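Glycoside Hydrolase (Bacteroides uniformis, PDB 5T99) is a family 2 glycoside hydrolase that binds the inhibitor galacto-isofagomine and probably acts as a beta-galactosidase in the breakdown of agarose-derived sugars. Local coordinates at residues A[372-376]-A[377-381]; A[386-389]-A[390-394]; A[416-419]-A[420-423]; A[424-427]-A[428-431]; A[454-457]-A[458-462]. All blocks are in the same frame, centred on the assembly; numbering follows the deposited sequence. Where two conformers were deposited one is given.

Interaction 1 of 5, residues A[372-376]-A[377-381]; sequences FDEWT and KAKVD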
# COMPACT_ATOMS: atom_id res chain seq x y z
N PHE A 372 -4.52 3.34 13.67
CA PHE A 372 -5.21 2.32 14.47
C PHE A 372 -6.58 1.97 13.92
O PHE A 372 -7.25 2.80 13.30
CB PHE A 372 -5.42 2.79 15.91
CG PHE A 372 -4.17 3.28 16.60
CD1 PHE A 372 -3.08 2.44 16.77
CD2 PHE A 372 -4.09 4.58 17.08
CE1 PHE A 372 -1.93 2.89 17.40
CE2 PHE A 372 -2.94 5.04 17.72
CZ PHE A 372 -1.86 4.19 17.88
N ASP A 373 -7.01 0.75 14.21
CA ASP A 373 -8.36 0.25 13.87
C ASP A 373 -9.30 0.20 15.08
O ASP A 373 -10.52 0.11 14.92
CB ASP A 373 -8.26 -1.12 13.21
CG ASP A 373 -9.60 -1.67 12.78
OD1 ASP A 373 -10.32 -0.98 12.02
OD2 ASP A 373 -9.94 -2.79 13.21
N GLU A 374 -8.74 0.24 16.29
CA GLU A 374 -9.56 0.37 17.52
C GLU A 374 -8.76 1.10 18.60
O GLU A 374 -7.53 1.11 18.55
CB GLU A 374 -10.03 -1.00 18.02
CG GLU A 374 -8.90 -1.94 18.42
CD GLU A 374 -9.39 -3.32 18.86
OE1 GLU A 374 -10.17 -3.94 18.13
OE2 GLU A 374 -8.99 -3.78 19.94
N TRP A 375 -9.45 1.69 19.57
CA TRP A 375 -8.78 2.46 20.62
C TRP A 375 -8.87 1.73 21.95
O TRP A 375 -8.15 0.77 22.13
CB TRP A 375 -9.31 3.89 20.69
CG TRP A 375 -9.08 4.71 19.47
CD1 TRP A 375 -8.18 4.48 18.46
CD2 TRP A 375 -9.75 5.93 19.13
NE1 TRP A 375 -8.26 5.47 17.52
CE2 TRP A 375 -9.21 6.38 17.90
CE3 TRP A 375 -10.75 6.69 19.75
CZ2 TRP A 375 -9.64 7.54 17.28
CZ3 TRP A 375 -11.17 7.85 19.14
CH2 TRP A 375 -10.62 8.27 17.91
N THR A 376 -9.72 2.19 22.88
CA THR A 376 -9.87 1.52 24.18
C THR A 376 -10.92 0.42 24.13
O THR A 376 -10.85 -0.50 24.94
CB THR A 376 -10.23 2.49 25.33
OG1 THR A 376 -11.59 2.95 25.20
CG2 THR A 376 -9.27 3.69 25.36
N LYS A 377 -11.88 0.52 23.22
CA LYS A 377 -12.99 -0.45 23.08
C LYS A 377 -12.67 -1.47 21.98
O LYS A 377 -12.35 -1.10 20.85
CB LYS A 377 -14.30 0.25 22.72
CG LYS A 377 -14.85 1.21 23.77
CD LYS A 377 -15.54 0.49 24.92
CE LYS A 377 -16.83 1.18 25.37
NZ LYS A 377 -16.55 2.39 26.19
N ALA A 378 -12.80 -2.76 22.33
CA ALA A 378 -12.43 -3.88 21.44
C ALA A 378 -13.41 -4.12 20.30
O ALA A 378 -14.62 -4.18 20.51
CB ALA A 378 -12.33 -5.16 22.27
N LYS A 379 -12.88 -4.24 19.08
CA LYS A 379 -13.58 -4.83 17.95
C LYS A 379 -13.30 -6.32 17.89
O LYS A 379 -14.21 -7.09 17.61
CB LYS A 379 -13.14 -4.23 16.62
CG LYS A 379 -13.56 -2.79 16.38
CD LYS A 379 -13.01 -2.33 15.05
CE LYS A 379 -13.50 -0.95 14.70
NZ LYS A 379 -12.74 -0.37 13.57
N VAL A 380 -12.04 -6.70 18.12
CA VAL A 380 -11.63 -8.11 18.20
C VAL A 380 -10.96 -8.36 19.55
O VAL A 380 -10.43 -7.43 20.14
CB VAL A 380 -10.69 -8.51 17.04
CG1 VAL A 380 -11.43 -8.41 15.71
CG2 VAL A 380 -9.42 -7.66 17.01
N ASP A 381 -10.99 -9.61 20.01
CA ASP A 381 -10.57 -9.96 21.39
C ASP A 381 -9.15 -9.59 21.74
O ASP A 381 -8.89 -9.16 22.85
CB ASP A 381 -10.78 -11.47 21.66
CG ASP A 381 -12.23 -11.83 21.98
OD1 ASP A 381 -12.53 -13.03 22.09
OD2 ASP A 381 -13.08 -10.92 22.12
O HOH W 1 -12.31 1.28 19.42

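Interaction 2 of 5, residues A[386-389]-A[390-394]; sequences LYFD and EWSKK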
# COMPACT_ATOMS: atom_id res chain seq x y z
N LEU A 386 -5.89 -3.92 23.92
CA LEU A 386 -4.99 -4.50 24.93
C LEU A 386 -3.79 -3.62 25.25
O LEU A 386 -3.27 -3.65 26.36
CB LEU A 386 -4.48 -5.87 24.49
CG LEU A 386 -5.51 -6.99 24.39
CD1 LEU A 386 -4.89 -8.22 23.74
CD2 LEU A 386 -6.11 -7.32 25.75
N TYR A 387 -3.33 -2.86 24.26
CA TYR A 387 -2.11 -2.07 24.36
C TYR A 387 -2.33 -0.57 24.42
O TYR A 387 -1.38 0.16 24.72
CB TYR A 387 -1.21 -2.41 23.18
CG TYR A 387 -1.07 -3.90 23.02
CD1 TYR A 387 -0.39 -4.66 23.97
CD2 TYR A 387 -1.68 -4.57 21.95
CE1 TYR A 387 -0.29 -6.04 23.85
CE2 TYR A 387 -1.57 -5.94 21.82
CZ TYR A 387 -0.88 -6.66 22.76
OH TYR A 387 -0.78 -8.01 22.61
N PHE A 388 -3.57 -0.12 24.18
CA PHE A 388 -3.86 1.29 23.96
C PHE A 388 -3.38 2.22 25.08
O PHE A 388 -2.73 3.21 24.79
CB PHE A 388 -5.35 1.54 23.70
CG PHE A 388 -5.66 2.94 23.23
CD1 PHE A 388 -5.64 3.26 21.87
CD2 PHE A 388 -5.97 3.95 24.15
CE1 PHE A 388 -5.92 4.56 21.43
CE2 PHE A 388 -6.26 5.24 23.72
CZ PHE A 388 -6.23 5.55 22.35
N ASP A 389 -3.70 1.89 26.33
CA ASP A 389 -3.31 2.75 27.45
C ASP A 389 -1.78 2.88 27.60
O ASP A 389 -1.26 3.98 27.77
CB ASP A 389 -3.94 2.25 28.76
CG ASP A 389 -5.37 2.74 28.94
OD1 ASP A 389 -5.90 2.60 30.07
OD2 ASP A 389 -5.96 3.25 27.96
N GLU A 390 -1.07 1.76 27.50
CA GLU A 390 0.39 1.74 27.63
C GLU A 390 1.12 2.23 26.36
O GLU A 390 2.15 2.90 26.48
CB GLU A 390 0.87 0.33 28.00
CG GLU A 390 2.35 0.21 28.38
CD GLU A 390 2.82 -1.24 28.63
OE1 GLU A 390 1.96 -2.15 28.83
OE2 GLU A 390 4.05 -1.46 28.64
N TRP A 391 0.60 1.92 25.17
CA TRP A 391 1.34 2.07 23.91
C TRP A 391 0.85 3.14 22.91
O TRP A 391 1.61 3.51 22.01
CB TRP A 391 1.39 0.72 23.20
CG TRP A 391 2.31 -0.23 23.84
CD1 TRP A 391 2.02 -1.15 24.81
CD2 TRP A 391 3.71 -0.35 23.59
NE1 TRP A 391 3.14 -1.84 25.16
CE2 TRP A 391 4.20 -1.38 24.43
CE3 TRP A 391 4.60 0.30 22.72
CZ2 TRP A 391 5.56 -1.78 24.43
CZ3 TRP A 391 5.95 -0.09 22.72
CH2 TRP A 391 6.41 -1.12 23.58
N SER A 392 -0.38 3.63 23.07
CA SER A 392 -0.99 4.52 22.04
C SER A 392 -0.16 5.76 21.74
O SER A 392 0.05 6.08 20.58
CB SER A 392 -2.42 4.93 22.41
OG SER A 392 -2.46 5.59 23.67
N LYS A 393 0.29 6.44 22.79
CA LYS A 393 1.15 7.62 22.60
C LYS A 393 2.46 7.25 21.92
O LYS A 393 2.88 7.93 20.99
CB LYS A 393 1.43 8.39 23.91
CG LYS A 393 2.31 9.63 23.68
CD LYS A 393 2.65 10.40 24.95
CE LYS A 393 1.51 11.24 25.43
NZ LYS A 393 1.99 12.40 26.23
N LYS A 394 3.10 6.19 22.40
CA LYS A 394 4.37 5.75 21.84
C LYS A 394 4.24 5.35 20.35
O LYS A 394 5.11 5.71 19.54
CB LYS A 394 4.98 4.58 22.62
CG LYS A 394 5.54 4.94 23.99
CD LYS A 394 6.74 4.06 24.36
CE LYS A 394 8.04 4.60 23.73
NZ LYS A 394 9.14 3.59 23.64
O HOH W 2 -2.14 -1.09 27.74
O HOH W 3 -0.20 -2.99 27.28
O HOH W 4 -0.12 5.79 25.78

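Interaction 3 of 5, residues A[416-419]-A[420-423]; sequences NEIL and EQSD. With GIF (D-galacto-isofagomine), chain C; EDO (1,2-ethanediol), chain P.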
# COMPACT_ATOMS: atom_id res chain seq x y z
N ASN A 416 -10.01 4.27 12.63
CA ASN A 416 -11.04 3.86 11.68
C ASN A 416 -12.19 3.18 12.38
O ASN A 416 -11.99 2.17 13.06
CB ASN A 416 -10.44 2.90 10.66
CG ASN A 416 -11.50 2.21 9.85
OD1 ASN A 416 -12.13 2.83 8.98
ND2 ASN A 416 -11.73 0.93 10.13
N GLU A 417 -13.39 3.72 12.20
CA GLU A 417 -14.65 3.11 12.69
C GLU A 417 -14.63 2.72 14.16
O GLU A 417 -15.19 1.70 14.55
CB GLU A 417 -15.02 1.88 11.83
CG GLU A 417 -15.15 2.20 10.35
CD GLU A 417 -15.78 1.07 9.55
OE1 GLU A 417 -15.60 -0.11 9.90
OE2 GLU A 417 -16.45 1.39 8.55
N ILE A 418 -13.95 3.52 14.98
CA ILE A 418 -13.75 3.17 16.39
C ILE A 418 -15.05 3.17 17.20
O ILE A 418 -15.93 3.98 16.95
CB ILE A 418 -12.65 4.03 17.06
CG1 ILE A 418 -13.08 5.50 17.28
CG2 ILE A 418 -11.33 3.86 16.32
CD1 ILE A 418 -13.28 6.40 16.08
N LEU A 419 -15.16 2.25 18.15
CA LEU A 419 -16.41 2.08 18.93
C LEU A 419 -16.75 3.28 19.83
O LEU A 419 -17.92 3.51 20.16
CB LEU A 419 -16.37 0.78 19.74
CG LEU A 419 -16.83 -0.48 18.99
CD1 LEU A 419 -16.29 -0.57 17.57
CD2 LEU A 419 -16.46 -1.73 19.78
N GLU A 420 -15.72 4.07 20.17
CA GLU A 420 -15.88 5.30 20.95
C GLU A 420 -16.80 6.34 20.27
O GLU A 420 -17.29 7.24 20.94
CB GLU A 420 -14.51 5.93 21.28
CG GLU A 420 -13.68 5.17 22.33
CD GLU A 420 -12.94 3.93 21.81
OE1 GLU A 420 -13.10 3.53 20.62
OE2 GLU A 420 -12.18 3.33 22.60
N GLN A 421 -17.06 6.20 18.97
CA GLN A 421 -18.10 6.99 18.30
C GLN A 421 -19.45 6.98 19.03
O GLN A 421 -20.16 8.00 19.05
CB GLN A 421 -18.33 6.47 16.87
CG GLN A 421 -17.23 6.74 15.88
CD GLN A 421 -17.47 5.96 14.61
OE1 GLN A 421 -18.00 6.50 13.63
NE2 GLN A 421 -17.16 4.68 14.63
N SER A 422 -19.82 5.83 19.60
CA SER A 422 -21.08 5.72 20.35
C SER A 422 -21.00 5.95 21.89
O SER A 422 -22.04 5.95 22.52
CB SER A 422 -21.80 4.39 20.02
OG SER A 422 -21.09 3.27 20.51
N ASP A 423 -19.80 6.12 22.48
CA ASP A 423 -19.67 6.61 23.88
C ASP A 423 -20.01 8.10 23.88
O ASP A 423 -19.15 8.95 23.61
CB ASP A 423 -18.26 6.36 24.48
CG ASP A 423 -18.14 6.77 25.99
OD1 ASP A 423 -19.04 7.41 26.58
OD2 ASP A 423 -17.10 6.44 26.61
C GIF C . -13.81 -1.19 7.52
N GIF C . -15.09 -0.82 6.94
O GIF C . -17.06 -3.47 4.03
C1 GIF C . -13.04 -2.08 6.57
O1 GIF C . -14.22 -4.09 7.17
C2 GIF C . -13.91 -3.24 6.07
O2 GIF C . -11.89 -2.60 7.23
C3 GIF C . -15.20 -2.74 5.42
C4 GIF C . -15.96 -1.84 6.39
C5 GIF C . -16.07 -3.91 4.98
C1 EDO P . -20.08 0.87 7.81
O1 EDO P . -21.19 1.71 8.18
C2 EDO P . -20.05 -0.40 8.66
O2 EDO P . -18.73 -0.95 8.61
O HOH W 1 -12.31 1.28 19.42

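Interaction 4 of 5, residues A[424-427]-A[428-431]; sequences KKKG and FTVA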
# COMPACT_ATOMS: atom_id res chain seq x y z
N LYS A 424 -21.27 8.39 24.18
CA LYS A 424 -21.79 9.75 24.09
C LYS A 424 -21.07 10.78 24.99
O LYS A 424 -20.72 11.86 24.52
CB LYS A 424 -23.30 9.74 24.37
CG LYS A 424 -24.00 11.05 24.08
CD LYS A 424 -25.51 10.90 24.19
CE LYS A 424 -26.19 12.26 24.39
NZ LYS A 424 -27.64 12.24 24.06
N LYS A 425 -20.83 10.41 26.25
CA LYS A 425 -20.25 11.33 27.24
C LYS A 425 -18.76 11.58 27.03
O LYS A 425 -18.32 12.73 27.13
CB LYS A 425 -20.49 10.83 28.69
CG LYS A 425 -21.70 11.48 29.38
CD LYS A 425 -22.60 10.49 30.12
CE LYS A 425 -21.94 9.86 31.34
NZ LYS A 425 -22.85 8.89 32.02
N LYS A 426 -17.99 10.52 26.77
CA LYS A 426 -16.52 10.57 26.86
C LYS A 426 -15.72 10.14 25.62
O LYS A 426 -14.52 10.36 25.60
CB LYS A 426 -16.05 9.77 28.08
CG LYS A 426 -16.43 10.40 29.42
CD LYS A 426 -15.69 11.71 29.67
CE LYS A 426 -15.90 12.21 31.10
NZ LYS A 426 -15.04 13.39 31.40
N GLY A 427 -16.37 9.57 24.61
CA GLY A 427 -15.67 9.10 23.40
C GLY A 427 -14.82 10.18 22.74
O GLY A 427 -13.68 9.92 22.36
N PHE A 428 -15.35 11.41 22.67
CA PHE A 428 -14.60 12.55 22.13
C PHE A 428 -13.23 12.78 22.79
O PHE A 428 -12.31 13.29 22.15
CB PHE A 428 -15.45 13.86 22.15
CG PHE A 428 -15.43 14.59 23.46
CD1 PHE A 428 -14.60 15.70 23.65
CD2 PHE A 428 -16.20 14.17 24.54
CE1 PHE A 428 -14.56 16.38 24.86
CE2 PHE A 428 -16.16 14.84 25.76
CZ PHE A 428 -15.34 15.95 25.91
N THR A 429 -13.08 12.41 24.06
CA THR A 429 -11.82 12.65 24.80
C THR A 429 -10.65 11.83 24.27
O THR A 429 -9.51 12.30 24.27
CB THR A 429 -11.98 12.41 26.32
OG1 THR A 429 -12.19 11.02 26.58
CG2 THR A 429 -13.15 13.24 26.88
N VAL A 430 -10.93 10.61 23.81
CA VAL A 430 -9.90 9.75 23.25
C VAL A 430 -9.50 10.31 21.88
O VAL A 430 -8.32 10.38 21.56
CB VAL A 430 -10.36 8.27 23.16
CG1 VAL A 430 -9.22 7.38 22.68
CG2 VAL A 430 -10.85 7.76 24.52
N ALA A 431 -10.48 10.77 21.09
CA ALA A 431 -10.18 11.45 19.84
C ALA A 431 -9.31 12.71 20.03
O ALA A 431 -8.33 12.92 19.30
CB ALA A 431 -11.46 11.81 19.11
O HOH W 5 -18.17 11.92 22.86

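Interaction 5 of 5, residues A[454-457]-A[458-462]; sequences YPAP and FDNNM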
# COMPACT_ATOMS: atom_id res chain seq x y z
N TYR A 454 -23.42 7.31 12.11
CA TYR A 454 -24.03 8.60 11.81
C TYR A 454 -25.45 8.66 12.43
O TYR A 454 -26.24 7.75 12.20
CB TYR A 454 -24.10 8.86 10.30
CG TYR A 454 -24.68 10.21 10.00
CD1 TYR A 454 -23.86 11.33 9.89
CD2 TYR A 454 -26.05 10.39 9.88
CE1 TYR A 454 -24.39 12.59 9.65
CE2 TYR A 454 -26.60 11.64 9.64
CZ TYR A 454 -25.77 12.74 9.53
OH TYR A 454 -26.33 13.97 9.28
N PRO A 455 -25.79 9.72 13.17
CA PRO A 455 -24.98 10.94 13.36
C PRO A 455 -24.01 10.94 14.57
O PRO A 455 -23.38 11.96 14.82
CB PRO A 455 -26.06 12.03 13.54
CG PRO A 455 -27.18 11.30 14.23
CD PRO A 455 -27.18 9.91 13.63
N ALA A 456 -23.89 9.82 15.28
CA ALA A 456 -23.22 9.76 16.60
C ALA A 456 -21.97 10.65 16.79
O ALA A 456 -22.04 11.62 17.52
CB ALA A 456 -22.92 8.32 17.01
N PRO A 457 -20.85 10.35 16.11
CA PRO A 457 -19.63 11.13 16.36
C PRO A 457 -19.73 12.63 15.99
O PRO A 457 -18.99 13.44 16.57
CB PRO A 457 -18.58 10.43 15.49
CG PRO A 457 -19.36 9.86 14.37
CD PRO A 457 -20.71 9.48 14.92
N PHE A 458 -20.65 12.98 15.08
CA PHE A 458 -20.97 14.38 14.78
C PHE A 458 -21.76 15.08 15.90
O PHE A 458 -21.52 16.27 16.20
CB PHE A 458 -21.71 14.48 13.45
CG PHE A 458 -20.86 14.08 12.29
CD1 PHE A 458 -20.00 14.99 11.70
CD2 PHE A 458 -20.87 12.78 11.82
CE1 PHE A 458 -19.20 14.62 10.65
CE2 PHE A 458 -20.04 12.40 10.77
CZ PHE A 458 -19.21 13.33 10.18
N ASP A 459 -22.71 14.34 16.50
CA ASP A 459 -23.54 14.83 17.61
C ASP A 459 -22.85 14.70 18.99
O ASP A 459 -23.20 15.43 19.92
CB ASP A 459 -24.88 14.09 17.67
CG ASP A 459 -25.78 14.39 16.47
OD1 ASP A 459 -25.50 15.31 15.68
OD2 ASP A 459 -26.81 13.68 16.33
N ASN A 460 -21.90 13.77 19.09
CA ASN A 460 -21.18 13.51 20.32
C ASN A 460 -19.84 14.27 20.43
O ASN A 460 -18.95 13.86 21.19
CB ASN A 460 -20.91 12.01 20.47
CG ASN A 460 -22.18 11.18 20.48
OD1 ASN A 460 -23.28 11.69 20.58
ND2 ASN A 460 -22.01 9.86 20.37
N ASN A 461 -19.67 15.35 19.66
CA ASN A 461 -18.47 16.21 19.77
C ASN A 461 -17.15 15.50 19.43
O ASN A 461 -16.11 15.94 19.87
CB ASN A 461 -18.43 16.83 21.19
CG ASN A 461 -17.54 18.06 21.29
OD1 ASN A 461 -17.46 18.90 20.38
ND2 ASN A 461 -16.88 18.17 22.43
N MET A 462 -17.19 14.40 18.65
CA MET A 462 -15.98 13.65 18.26
C MET A 462 -15.38 14.17 16.96
O MET A 462 -14.19 14.47 16.90
CB MET A 462 -16.24 12.15 18.14
CG MET A 462 -15.01 11.35 17.74
SD MET A 462 -15.22 9.55 17.70
CE MET A 462 -15.01 9.14 19.43

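Interaction 1 of 5, residues A[372-376]-A[377-381]
Lys379 reaches back to Asp373 with an almost fully stretched side chain. Lys379 NZ gives a hydrogen bond of 2.6 Å to Asp373 O, lying in the carbonyl plane. Lys379 NZ also forms a salt bridge of 2.9 Å with Asp373 OD1, which it meets from above the carboxylate plane. The two side chains cross at about a right angle. Asp373 CG stands opposite its backbone N (chi1 -178°), and this turns the carboxylate toward the ammonium group. Glu374 bridges the loop one residue further on. Its chi1 of 63° sets CG between N and C, and the extended chain then carries the carboxylate across to the backbone of 378-380. Glu374 OE1 accepts from Lys379 N at 2.9 Å and, weakly, from Val380 N at 3.3 Å. Water 1 links Trp375 N with Lys377 O. Outside the loop, Asp373 OD2 pairs with Arg161, Asp373 OD1 with Asn416 ND2, Glu374 OE2 with His385, and Lys379 NZ also with Asn416 O. The loop follows barrel strand 366-370, and the Asp373 side chain lies about 5 Å from the bound galacto-isofagomine. Asp373 is thus held by Lys379, Arg161 and Asn416, which would keep its carboxylate fixed beside the sugar pocket.

Interaction 2 of 5, residues A[386-389]-A[390-394]
Ser392 CB sits squarely over one face of the Phe388 ring. Ser392 CB lies 3.6 Å from the Phe388 ring centroid and only 10° off the normal, a CH-pi contact. Phe388 has CG opposite its backbone N (chi1 -170°), which brings one ring face against the serine CB. Ser392 OG turns back to the preceding turn and bonds Phe388 O at 2.6 Å. Ser392 N reaches Phe388 O at 2.9 Å. The two donors come from opposite faces of the carbonyl plane. Tyr387 and Trp391 meet differently. Tyr387 CB touches Trp391 CD1 at 3.8 Å, while Tyr387 O lies in the plane of the indole, at its edge. Tyr387 O accepts from Trp391 N at 2.7 Å. These are the first turns of helix 388-403, which connects strands 366-370 and 409-416 in a beta-alpha-beta unit of the barrel. Water 2 joins Leu386 O to Glu390 N, and water 3 joins Leu386 O to Glu390 OE1. Phe388 also meets the ring of Trp375, and Ser392 OG bonds Tyr433 OH. The serine hydroxyl therefore ties its own helix turn to helix 427-441, while its CB leaves an apolar cover on the phenylalanine.

Interaction 3 of 5, residues A[416-419]-A[420-423]
Ile418 O is gripped by two donors from Gln421. Gln421 NE2 bonds Ile418 O at 2.7 Å with an N-H...O angle of 167°, and Gln421 N does so at 3.2 Å. They approach from opposite faces of the carbonyl plane. The oxygen lies almost in the plane of the Gln421 amide. Gln421 CG lies opposite the carbonyl carbon (chi1 -71°), and the extended chain carries the amide back to Ile418 O. Asn452 OD1 and Tyr453 N also hold this amide. Ile418 CD1 packs on Gln421 CG at 4.0 Å, the side chains crossing at about a right angle. Leu419 O is likewise held twice, by Ser422 N at 3.1 Å and by Ser422 OG at 3.2 Å. Glu420 bends at chi2. Water 1 joins Glu420 OE1 to Leu419 N, and Glu420 OE2 bonds Thr376. These bonds close a short 3-10 turn just beyond the pocket residues Asn416 and Glu417. Glu417 OE2 takes a weak hydrogen bond of 3.1 Å from the N of galacto-isofagomine, and others from Asn472 ND2 and an ethanediol. The Asn416-Glu417 pair at the C-terminal end of strand 409-416 is consistent with the family 2 Asn-Glu motif, whose glutamate is the acid/base; Glu417 probably has that role. The turn leads toward helix 427-441. Ile418 and Gln421 touch neighbouring strand 447-451, through Cys449 and Phe451, while Trp375 of the preceding barrel loop touches Ile418 and Glu420.

Interaction 4 of 5, residues A[424-427]-A[428-431]
Thr429 folds its side chain back onto Lys426 at the start of a helix. Thr429 CB lies 3.3 Å from Lys426 O. From there Thr429 OG1 bonds Lys426 O at 2.6 Å, in the carbonyl plane. The torsion allows this: chi1 of 68° places OG1 between the backbone N and the carbonyl carbon. The other branch, Thr429 CG2, touches Lys426 CD at 4.1 Å and also lies over one face of the Phe428 ring, offset toward the rim. Thr429 N gives Lys426 O a second bond of 2.9 Å. Val430 N bonds Gly427 O at 3.2 Å. These i to i+3 bonds make up the first turn of helix 427-441, which follows strand 409-416 in the barrel. Asp423 OD1 receives the N-H of Lys426, just ahead of this turn. Phe428 points its ring back along the incoming loop. Phe428 CE2 is 3.3 Å from Lys425 O, which lies at the ring edge, in its plane. Water 5 lies at that ring edge too and accepts from Phe428 N at 2.9 Å. The Phe428 side chain also touches Asn461 and Gln465 of the loop after helix 456-459. Val430 touches Trp375 of the loop after strand 366-370.

Interaction 5 of 5, residues A[454-457]-A[458-462]
Tyr454 meets Phe458 through CD1: Tyr454 CD1 lies 3.8 Å from Phe458 CD2. The ring planes are inclined at 57° and the centroids are 5.8 Å apart. Tyr454 CG points opposite its backbone N (chi1 -177°), which sets the ring beside Phe458, and the hydroxyl at the far end bonds Glu480. Pro455 follows through a cis peptide bond, and its CB lies over one face of the Tyr454 ring. Pro455 holds the N-cap position of the short helix 456-459. Pro455 O takes a bond of 3.0 Å from Asp459 N and a weak one from Phe458 N. The same oxygen sits at the edge of the Phe458 ring, in its plane. The proline ring also packs on the aspartate, with Pro455 CG 3.2 Å from Asp459 OD2. The other oxygen, Asp459 OD1, bonds Tyr485. Ala456 O accepts from Asn460 N at 2.7 Å, and Ala456 CB touches Asn460 ND2, which bonds Gln421 O. Pro457 packs on two later residues. Pro457 CB meets Met462 CB at 3.9 Å, and its CG touches Phe458 CD2. Pro457 O accepts from Met462 N at 2.9 Å, an i to i+5 bond that draws the chain in after Asn460 leaves helical angles. The helix connects strands 447-451 and 468-472 in a beta-alpha-beta unit of the barrel. Phe458 packs on Ala469 and Met471 of strand 468-472. Both aromatic residues also touch helix 478-484, and Met462 reaches Ala431 of helix 427-441.

All five contacts are local and come one after another along the barrel domain; none nests in or crosses another. Interaction 1 closes the loop after strand 366-370. Interaction 2 starts the helix that follows, and Phe388 packs on Thr376. Interaction 3 turns the chain after strand 409-416 and is tied back to interaction 1 by Thr376 to Glu420 and Lys379 to Asn416. Interaction 4 continues directly from it into helix 427-441. There Val430 touches both Trp375 and Phe388. Interaction 5 forms the short helix after strand 447-451. Its Asn460 bonds Gln421, and its Met462 meets Gly427, joining this helix to interactions 3 and 4.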